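Local coordinates for bacterioferritin (Mycobacterium smegmatis str. MC2 155, PDB 3BKN), which probably stores iron, oxidising Fe(2+) with dioxygen at a di-nuclear centre and depositing the ferric mineral inside a heme-bearing shell of 24 subunits, at residues A[45-48]-A[49-52]; A[89-92]-A[93-97]; A[122-125]-A[126-130]; A[139-143]-A[144-148]. One frame throughout, in Å; residues are numbered along the deposited sequence.

From the N terminus the contacts follow one another in series. None nests in or crosses another, and each joins neighbouring turns of a continuous run of chain, with no loop enclosed. Contact 1 lies midway along helix 38-64, between heme and metal centre. Contact 2 is on helix 83-110 and contact 3 on helix 114-144. These three meet at the zinc ion of chain N, where Glu51, Glu94, Glu127 and His130 join three helices of the bundle; Glu51 and Glu127 also reach the zinc ion of chain M. Contact 4 marks the C-terminal end of helix 114-144, its centre about 25 Å from that of contact 3, and leads into the short helix 146-151.

Contact 1: residues A[45-48]-A[49-52]; sequences RAES and FEEM. With ZN (zinc ion), chain M; ZN (zinc ion), chain N; HEM (protoporphyrin IX containing Fe), chain T.
Four successive i to i+4 hydrogen bonds, from Phe49 N to Arg45 O through Met52 N to Ser48 O (2.9 Å), carry helix 38-64 without a break through 45-48 and 49-52. On the heme side, Arg45 CG stands opposite the backbone N (chi1 -166°) and the chain then runs out extended to NE, across the end of the Phe49 ring. The two planes stand almost perpendicular, 89° apart, with Phe49 CZ over one face of the guanidinium and Arg45 NE 3.5 Å from Phe49 CE2. A salt bridge from Arg45 NH1 to Glu56 of a second subunit anchors the guanidinium across the dimer. Phe49 CE1 comes within 3.4 Å of heme atom C2A. Beside it, Met52 SD binds the heme iron at 2.4 Å. Met52 of the second subunit takes the other axial place, the bis-methionine arrangement by which bacterioferritin shares one heme between two subunits. The methyl CE of Met52 rests 3.5 Å from Ser48 OG, whose hydroxyl is hydrogen-bonded to Ile22 O. On the bundle side, the Glu51 chain bends at chi2 (-52°) and its carboxylate bridges both zinc ions, OE1 to that of chain M and OE2 to that of chain N (2.0 Å).

Contact 2: residues A[89-92]-A[93-97]; sequences ADLA and IEYEV. With ZN (zinc ion), chain N.
Apolar contact is made by Leu91 and Tyr95, whose side chains run side by side in the same direction, CD1 of Leu91 lying 3.6 Å from CE2 of Tyr95 and CG of Leu91 3.7 Å from the same ring atom. Leu91 leans along the helix onto that part of the ring because its CG stands opposite the backbone N (chi1 -180°); beyond them, both touch Ile131 of helix 114-144. Main-chain hydrogen bonds account for the turn itself: Glu94 N to Asp90 O at 3.1 Å, Tyr95 N to Leu91 O at 3.0 Å and Glu96 N to Ala92 O at 3.2 Å, whereas Ile93 N to Ala89 O is weak. Metal coordination falls to Glu94, the ligand that helix 83-110 gives to the di-nuclear centre of the ferritin four-helix bundle. Its CG, beside the backbone N (chi1 -63°), lies 3.3 Å from Asp90 O; a bend at chi2 (-69°) then carries the carboxylate round, and OE2 binds the zinc ion of chain N at 2.0 Å. Polar bonds also reach beyond the two segments: Tyr25 OH is hydrogen-bonded to Glu94 OE2, His28 and Gln24 hold the two Asp90 oxygens, and Glu135 takes Tyr95 OH. A salt bridge joins Glu96 OE2 to Arg78.

Contact 3: residues A[122-125]-A[126-130]; sequences QILA and DEETH. With ZN (zinc ion), chain N; ZN (zinc ion), chain M.
Ile123 and Glu127 lie side by side along helix 114-144, both pointing into the bundle, with Ile123 CG2 4.0 Å from Glu127 OE2. A bend at chi2 (-77°) brings the carboxylate of Glu127 to the metals, one oxygen for each: OE1 binds the zinc ion of chain N at 1.9 Å, while OE2 binds that of chain M at 2.0 Å. Leu124 and Glu128 instead slant across one another at the subunit boundary. Here the carboxylate end of the extended Glu128 chain comes over the leucine branch point, OE2 to CG 3.6 Å. That carboxylate is held by a third subunit, through a salt bridge to its Arg61 and a hydrogen bond to its Thr115. His130, one turn on from Asp126, coordinates the zinc ion of chain N through ND1 (2.1 Å); the carbonyl O of Asp126 stands 3.7 Å above one ring face, toward its rim. Asp126 OD2 accepts a hydrogen bond from His54 NE2, placing it in the second shell, since the ND1 of His54 is a zinc ligand. Beneath these side chains the helical bonds are regular, Asp126 N to Gln122 O being nearly straight at 176°. Glu127 and His130 form the Glu-x-x-His pair of the ferritin-like di-metal site, with Glu127 as bridging carboxylate.

Contact 4: residues A[139-143]-A[144-148]; sequences QLMDK and LGDAL
Leu144 N and Gly145 N bond back to Leu140 O and Met141 O at the C-terminal end of helix 114-144, where Gly145, with positive phi, ends one helix and leads directly into helix 146-151. The acceptor Leu140 O is met by Leu144 N at 2.7 Å, almost straight at 173°. Met141 O takes Gly145 N at the same distance of 2.7 Å, but the bond is more bent, at 139°, with the donor tilted from the carbonyl plane as the chain starts to leave the helix. One residue earlier, Lys143 N still bonds Gln139 O at 2.9 Å. Gly145, at phi 98°, has no CB to press on the carbonyl O of Leu144, and it also occupies the N-cap position of helix 146-151. Asp142 and Asp146 share an outside partner, Arg84 of helix 83-110, which forms salt bridges through NH2 with Asp142 OD1 and through NH1 with Asp146 OD1. Asp142 OD1 and Asp146 OD1 are 5.9 Å apart, and the arginine between them probably offsets their like charges. Lys143 makes a cation-pi contact with Trp35 of a fourth subunit, Leu144 packs on Ala147 of that subunit, and Ala147 meets Leu144 of a fifth, consistent with the fourfold axis lined by the short C-terminal helix in ferritins. Leu140 and Leu144 point the same way, CD2 of Leu140 lying 4.2 Å from CD1 of Leu144.

Contact 1: residues A[45-48]-A[49-52]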
# COMPACT_ATOMS: atom_id res chain seq x y z
N ARG A 45 -22.33 7.00 -34.68
CA ARG A 45 -22.75 5.83 -33.93
C ARG A 45 -23.33 6.29 -32.61
O ARG A 45 -24.43 5.88 -32.24
CB ARG A 45 -21.58 4.87 -33.76
CG ARG A 45 -21.88 3.47 -33.29
CD ARG A 45 -20.61 2.89 -32.62
NE ARG A 45 -20.79 1.63 -31.89
CZ ARG A 45 -21.09 0.48 -32.48
NH1 ARG A 45 -21.26 0.44 -33.80
NH2 ARG A 45 -21.26 -0.62 -31.77
N ALA A 46 -22.64 7.18 -31.91
CA ALA A 46 -23.16 7.69 -30.63
C ALA A 46 -24.52 8.33 -30.82
O ALA A 46 -25.40 8.09 -30.04
CB ALA A 46 -22.18 8.64 -30.00
N GLU A 47 -24.72 9.11 -31.88
CA GLU A 47 -26.04 9.66 -32.14
C GLU A 47 -27.12 8.57 -32.25
O GLU A 47 -28.23 8.71 -31.72
CB GLU A 47 -26.01 10.58 -33.37
CG GLU A 47 -24.96 11.70 -33.25
CD GLU A 47 -25.38 12.82 -32.30
OE1 GLU A 47 -26.29 12.59 -31.48
OE2 GLU A 47 -24.80 13.94 -32.37
N SER A 48 -26.78 7.47 -32.91
CA SER A 48 -27.63 6.29 -32.99
C SER A 48 -28.04 5.75 -31.60
O SER A 48 -29.20 5.43 -31.37
CB SER A 48 -26.89 5.19 -33.76
OG SER A 48 -27.81 4.23 -34.20
N PHE A 49 -27.08 5.64 -30.67
CA PHE A 49 -27.40 5.12 -29.34
C PHE A 49 -28.30 6.07 -28.56
O PHE A 49 -29.18 5.66 -27.82
CB PHE A 49 -26.14 4.79 -28.56
CG PHE A 49 -25.35 3.67 -29.13
CD1 PHE A 49 -25.96 2.55 -29.60
CD2 PHE A 49 -23.98 3.72 -29.15
CE1 PHE A 49 -25.23 1.49 -30.11
CE2 PHE A 49 -23.24 2.65 -29.66
CZ PHE A 49 -23.89 1.53 -30.15
N GLU A 50 -28.11 7.36 -28.77
CA GLU A 50 -28.98 8.35 -28.16
C GLU A 50 -30.39 8.16 -28.65
O GLU A 50 -31.30 8.30 -27.86
CB GLU A 50 -28.50 9.79 -28.40
CG GLU A 50 -28.26 10.54 -27.05
CD GLU A 50 -28.17 12.05 -27.19
OE1 GLU A 50 -27.06 12.56 -27.51
OE2 GLU A 50 -29.21 12.72 -26.93
N GLU A 51 -30.58 7.83 -29.93
CA GLU A 51 -31.91 7.53 -30.41
C GLU A 51 -32.45 6.27 -29.81
O GLU A 51 -33.62 6.22 -29.48
CB GLU A 51 -31.97 7.44 -31.91
CG GLU A 51 -31.57 8.69 -32.58
CD GLU A 51 -32.28 9.95 -32.09
OE1 GLU A 51 -33.23 9.87 -31.29
OE2 GLU A 51 -31.86 11.05 -32.51
N MET A 52 -31.61 5.24 -29.68
CA MET A 52 -32.04 4.02 -29.01
C MET A 52 -32.57 4.32 -27.60
O MET A 52 -33.61 3.79 -27.21
CB MET A 52 -30.93 3.01 -28.95
CG MET A 52 -30.58 2.40 -30.27
SD MET A 52 -29.11 1.33 -30.19
CE MET A 52 -28.35 1.75 -31.78
ZN ZN M . -34.50 11.16 -30.56
ZN ZN N . -31.78 13.09 -32.48
CHA HEM T . -27.28 -1.06 -27.81
CHB HEM T . -27.30 -1.91 -32.60
CHC HEM T . -32.06 -1.10 -32.65
CHD HEM T . -32.06 -0.07 -27.90
C1A HEM T . -26.83 -1.44 -29.15
C2A HEM T . -25.45 -1.81 -29.42
C3A HEM T . -25.47 -2.06 -30.85
C4A HEM T . -26.86 -1.80 -31.22
CMA HEM T . -24.34 -2.48 -31.74
CAA HEM T . -24.30 -1.91 -28.45
CBA HEM T . -24.82 -2.59 -27.19
CGA HEM T . -24.01 -3.80 -26.78
O1A HEM T . -24.19 -4.87 -27.39
O2A HEM T . -23.21 -3.68 -25.84
C1B HEM T . -28.66 -1.73 -33.09
C2B HEM T . -29.00 -1.96 -34.49
C3B HEM T . -30.42 -1.70 -34.41
C4B HEM T . -30.71 -1.40 -33.10
CMB HEM T . -28.13 -2.35 -35.65
CAB HEM T . -31.37 -1.76 -35.54
CBB HEM T . -32.03 -0.67 -35.89
C1C HEM T . -32.55 -0.76 -31.33
C2C HEM T . -33.96 -0.48 -31.07
C3C HEM T . -33.96 -0.18 -29.66
C4C HEM T . -32.55 -0.33 -29.25
CMC HEM T . -35.16 -0.48 -31.96
CAC HEM T . -35.17 0.17 -28.90
CBC HEM T . -35.05 0.67 -27.71
C1D HEM T . -30.69 -0.22 -27.44
C2D HEM T . -30.32 -0.01 -26.06
C3D HEM T . -28.90 -0.33 -26.09
C4D HEM T . -28.64 -0.65 -27.39
CMD HEM T . -31.21 0.41 -24.92
CAD HEM T . -27.93 -0.28 -24.95
CBD HEM T . -28.13 1.03 -24.22
CGD HEM T . -26.94 1.95 -24.36
O1D HEM T . -27.12 3.08 -24.86
O2D HEM T . -25.84 1.55 -23.97
NA HEM T . -27.65 -1.42 -30.21
NB HEM T . -29.68 -1.42 -32.29
NC HEM T . -31.74 -0.67 -30.27
ND HEM T . -29.68 -0.62 -28.23
FE HEM T . -29.68 -1.00 -30.25

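Contact 2: residues A[89-92]-A[93-97]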
# COMPACT_ATOMS: atom_id res chain seq x y z
N ALA A 89 -29.62 14.46 -44.62
CA ALA A 89 -30.61 13.42 -44.38
C ALA A 89 -31.01 13.34 -42.88
O ALA A 89 -32.20 13.27 -42.56
CB ALA A 89 -30.09 12.11 -44.87
N ASP A 90 -30.01 13.37 -41.99
CA ASP A 90 -30.25 13.32 -40.54
C ASP A 90 -30.84 14.65 -40.03
O ASP A 90 -31.70 14.68 -39.15
CB ASP A 90 -28.98 12.92 -39.79
CG ASP A 90 -28.52 11.47 -40.14
OD1 ASP A 90 -29.43 10.60 -40.35
OD2 ASP A 90 -27.28 11.20 -40.22
N LEU A 91 -30.41 15.75 -40.60
CA LEU A 91 -31.02 17.03 -40.26
C LEU A 91 -32.50 17.03 -40.67
O LEU A 91 -33.34 17.56 -39.96
CB LEU A 91 -30.22 18.18 -40.86
CG LEU A 91 -30.59 19.64 -40.67
CD1 LEU A 91 -30.28 20.06 -39.23
CD2 LEU A 91 -29.79 20.45 -41.63
N ALA A 92 -32.83 16.39 -41.79
CA ALA A 92 -34.21 16.39 -42.21
C ALA A 92 -35.13 15.69 -41.18
O ALA A 92 -36.21 16.20 -40.89
CB ALA A 92 -34.37 15.85 -43.66
N ILE A 93 -34.72 14.56 -40.61
CA ILE A 93 -35.56 13.98 -39.57
C ILE A 93 -35.56 14.68 -38.21
O ILE A 93 -36.56 14.60 -37.48
CB ILE A 93 -35.45 12.46 -39.36
CG1 ILE A 93 -34.03 12.00 -39.29
CG2 ILE A 93 -36.27 11.66 -40.43
CD1 ILE A 93 -34.03 10.48 -39.19
N GLU A 94 -34.46 15.34 -37.85
CA GLU A 94 -34.47 16.09 -36.62
C GLU A 94 -35.46 17.23 -36.72
O GLU A 94 -36.18 17.48 -35.76
CB GLU A 94 -33.08 16.56 -36.23
CG GLU A 94 -32.11 15.42 -35.96
CD GLU A 94 -32.43 14.64 -34.70
OE1 GLU A 94 -33.43 14.93 -33.99
OE2 GLU A 94 -31.67 13.70 -34.40
N TYR A 95 -35.54 17.87 -37.89
CA TYR A 95 -36.51 18.95 -38.11
C TYR A 95 -37.93 18.45 -38.04
O TYR A 95 -38.81 19.16 -37.54
CB TYR A 95 -36.29 19.71 -39.41
CG TYR A 95 -35.35 20.84 -39.18
CD1 TYR A 95 -35.64 21.82 -38.21
CD2 TYR A 95 -34.17 20.94 -39.90
CE1 TYR A 95 -34.75 22.90 -37.97
CE2 TYR A 95 -33.26 22.02 -39.66
CZ TYR A 95 -33.57 22.98 -38.70
OH TYR A 95 -32.71 24.01 -38.47
N GLU A 96 -38.19 17.23 -38.54
CA GLU A 96 -39.54 16.67 -38.41
C GLU A 96 -39.88 16.45 -36.95
O GLU A 96 -41.03 16.66 -36.56
CB GLU A 96 -39.74 15.40 -39.20
CG GLU A 96 -39.70 15.69 -40.68
CD GLU A 96 -39.56 14.45 -41.55
OE1 GLU A 96 -38.92 13.45 -41.11
OE2 GLU A 96 -40.10 14.53 -42.68
N VAL A 97 -38.89 16.08 -36.14
CA VAL A 97 -39.14 15.93 -34.73
C VAL A 97 -39.55 17.26 -34.07
O VAL A 97 -40.56 17.30 -33.36
CB VAL A 97 -37.98 15.20 -34.05
CG1 VAL A 97 -38.11 15.29 -32.54
CG2 VAL A 97 -37.98 13.74 -34.52
ZN ZN N . -31.78 13.09 -32.48

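Contact 3: residues A[122-125]-A[126-130]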
# COMPACT_ATOMS: atom_id res chain seq x y z
N GLN A 122 -37.53 16.95 -22.68
CA GLN A 122 -36.16 16.39 -22.65
C GLN A 122 -35.71 15.88 -24.03
O GLN A 122 -34.61 16.20 -24.48
CB GLN A 122 -35.99 15.32 -21.56
CG GLN A 122 -35.11 15.83 -20.35
CD GLN A 122 -35.82 15.63 -19.00
OE1 GLN A 122 -35.97 14.51 -18.51
NE2 GLN A 122 -36.25 16.74 -18.39
N ILE A 123 -36.58 15.15 -24.72
CA ILE A 123 -36.24 14.70 -26.02
C ILE A 123 -35.99 15.89 -26.97
O ILE A 123 -34.96 15.93 -27.67
CB ILE A 123 -37.25 13.65 -26.52
CG1 ILE A 123 -36.91 12.30 -25.87
CG2 ILE A 123 -37.22 13.51 -28.03
CD1 ILE A 123 -38.03 11.41 -25.80
N LEU A 124 -36.89 16.86 -26.95
CA LEU A 124 -36.76 18.05 -27.80
C LEU A 124 -35.42 18.72 -27.61
O LEU A 124 -34.72 19.02 -28.58
CB LEU A 124 -37.90 19.05 -27.55
CG LEU A 124 -37.99 20.32 -28.42
CD1 LEU A 124 -37.87 20.06 -29.92
CD2 LEU A 124 -39.24 21.10 -28.13
N ALA A 125 -35.02 18.93 -26.36
CA ALA A 125 -33.72 19.54 -26.10
C ALA A 125 -32.58 18.71 -26.72
O ALA A 125 -31.72 19.27 -27.42
CB ALA A 125 -33.52 19.76 -24.64
N ASP A 126 -32.57 17.39 -26.50
CA ASP A 126 -31.59 16.53 -27.14
C ASP A 126 -31.64 16.71 -28.67
O ASP A 126 -30.62 16.94 -29.30
CB ASP A 126 -31.73 15.05 -26.73
CG ASP A 126 -31.49 14.79 -25.20
OD1 ASP A 126 -31.25 15.71 -24.37
OD2 ASP A 126 -31.57 13.62 -24.80
N GLU A 127 -32.81 16.68 -29.28
CA GLU A 127 -32.82 16.84 -30.74
C GLU A 127 -32.37 18.21 -31.22
O GLU A 127 -31.83 18.32 -32.30
CB GLU A 127 -34.14 16.42 -31.40
CG GLU A 127 -34.83 15.27 -30.76
CD GLU A 127 -34.23 13.93 -31.10
OE1 GLU A 127 -32.99 13.86 -31.22
OE2 GLU A 127 -34.99 12.93 -31.24
N GLU A 128 -32.58 19.25 -30.42
CA GLU A 128 -32.13 20.59 -30.83
C GLU A 128 -30.61 20.59 -30.82
O GLU A 128 -29.97 21.17 -31.68
CB GLU A 128 -32.68 21.69 -29.92
CG GLU A 128 -34.16 21.97 -30.12
CD GLU A 128 -34.69 23.20 -29.33
OE1 GLU A 128 -33.95 24.21 -29.20
OE2 GLU A 128 -35.86 23.19 -28.87
N THR A 129 -30.01 19.87 -29.89
CA THR A 129 -28.58 19.74 -29.89
C THR A 129 -28.01 18.98 -31.11
O THR A 129 -26.97 19.38 -31.66
CB THR A 129 -28.11 19.18 -28.52
OG1 THR A 129 -28.31 20.21 -27.55
CG2 THR A 129 -26.63 18.77 -28.51
N HIS A 130 -28.71 17.93 -31.56
CA HIS A 130 -28.32 17.22 -32.76
C HIS A 130 -28.42 18.18 -33.93
O HIS A 130 -27.51 18.24 -34.73
CB HIS A 130 -29.17 15.96 -33.05
CG HIS A 130 -28.98 14.82 -32.08
ND1 HIS A 130 -29.77 13.67 -32.11
CD2 HIS A 130 -28.14 14.66 -31.03
CE1 HIS A 130 -29.40 12.85 -31.14
NE2 HIS A 130 -28.42 13.43 -30.46
ZN ZN N . -31.78 13.09 -32.48
ZN ZN M . -34.50 11.16 -30.56

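Contact 4: residues A[139-143]-A[144-148]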
# COMPACT_ATOMS: atom_id res chain seq x y z
N GLN A 139 -22.10 23.90 -42.27
CA GLN A 139 -21.44 25.18 -42.44
C GLN A 139 -19.92 25.02 -42.50
O GLN A 139 -19.26 25.69 -43.33
CB GLN A 139 -21.83 26.14 -41.36
CG GLN A 139 -23.26 26.59 -41.48
CD GLN A 139 -23.72 27.18 -40.17
OE1 GLN A 139 -22.92 27.35 -39.23
NE2 GLN A 139 -24.99 27.49 -40.09
N LEU A 140 -19.39 24.14 -41.65
CA LEU A 140 -17.97 23.83 -41.64
C LEU A 140 -17.51 23.36 -42.98
O LEU A 140 -16.49 23.87 -43.47
CB LEU A 140 -17.60 22.80 -40.58
CG LEU A 140 -17.24 23.44 -39.24
CD1 LEU A 140 -16.83 22.38 -38.27
CD2 LEU A 140 -16.12 24.54 -39.40
N MET A 141 -18.25 22.41 -43.59
CA MET A 141 -17.92 21.97 -44.96
C MET A 141 -17.84 23.17 -45.95
O MET A 141 -16.95 23.22 -46.78
CB MET A 141 -18.90 20.93 -45.47
CG MET A 141 -18.88 19.67 -44.69
SD MET A 141 -20.02 18.35 -45.25
CE MET A 141 -19.44 18.29 -46.93
N ASP A 142 -18.75 24.13 -45.83
CA ASP A 142 -18.69 25.29 -46.68
C ASP A 142 -17.47 26.16 -46.41
O ASP A 142 -16.89 26.66 -47.35
CB ASP A 142 -19.99 26.09 -46.62
CG ASP A 142 -21.17 25.31 -47.21
OD1 ASP A 142 -21.00 24.70 -48.29
OD2 ASP A 142 -22.28 25.27 -46.60
N LYS A 143 -17.05 26.31 -45.14
CA LYS A 143 -15.85 27.09 -44.82
C LYS A 143 -14.55 26.39 -45.14
O LYS A 143 -13.63 26.99 -45.72
CB LYS A 143 -15.84 27.48 -43.37
CG LYS A 143 -16.75 28.68 -43.10
CD LYS A 143 -17.57 28.46 -41.83
CE LYS A 143 -18.42 29.69 -41.44
NZ LYS A 143 -18.86 29.47 -40.02
N LEU A 144 -14.46 25.10 -44.82
CA LEU A 144 -13.21 24.40 -45.10
C LEU A 144 -13.11 23.80 -46.51
O LEU A 144 -12.01 23.65 -47.06
CB LEU A 144 -12.94 23.35 -44.03
CG LEU A 144 -13.14 23.91 -42.62
CD1 LEU A 144 -13.04 22.80 -41.63
CD2 LEU A 144 -12.13 24.99 -42.28
N GLY A 145 -14.26 23.48 -47.12
CA GLY A 145 -14.27 22.79 -48.41
C GLY A 145 -14.48 21.35 -48.07
O GLY A 145 -14.08 20.94 -46.99
N ASP A 146 -15.11 20.60 -48.97
CA ASP A 146 -15.41 19.17 -48.76
C ASP A 146 -14.22 18.29 -48.44
O ASP A 146 -14.25 17.58 -47.45
CB ASP A 146 -16.19 18.63 -49.96
CG ASP A 146 -17.67 18.93 -49.84
OD1 ASP A 146 -18.02 19.61 -48.85
OD2 ASP A 146 -18.47 18.52 -50.72
N ALA A 147 -13.19 18.32 -49.27
CA ALA A 147 -12.01 17.48 -49.02
C ALA A 147 -11.35 17.82 -47.65
O ALA A 147 -11.12 16.92 -46.84
CB ALA A 147 -11.00 17.52 -50.19
N LEU A 148 -11.10 19.10 -47.39
CA LEU A 148 -10.43 19.47 -46.15
C LEU A 148 -11.24 19.08 -44.91
O LEU A 148 -10.68 18.68 -43.89
CB LEU A 148 -10.08 20.95 -46.16
CG LEU A 148 -9.07 21.48 -45.14
CD1 LEU A 148 -7.93 20.54 -45.04
CD2 LEU A 148 -8.57 22.89 -45.58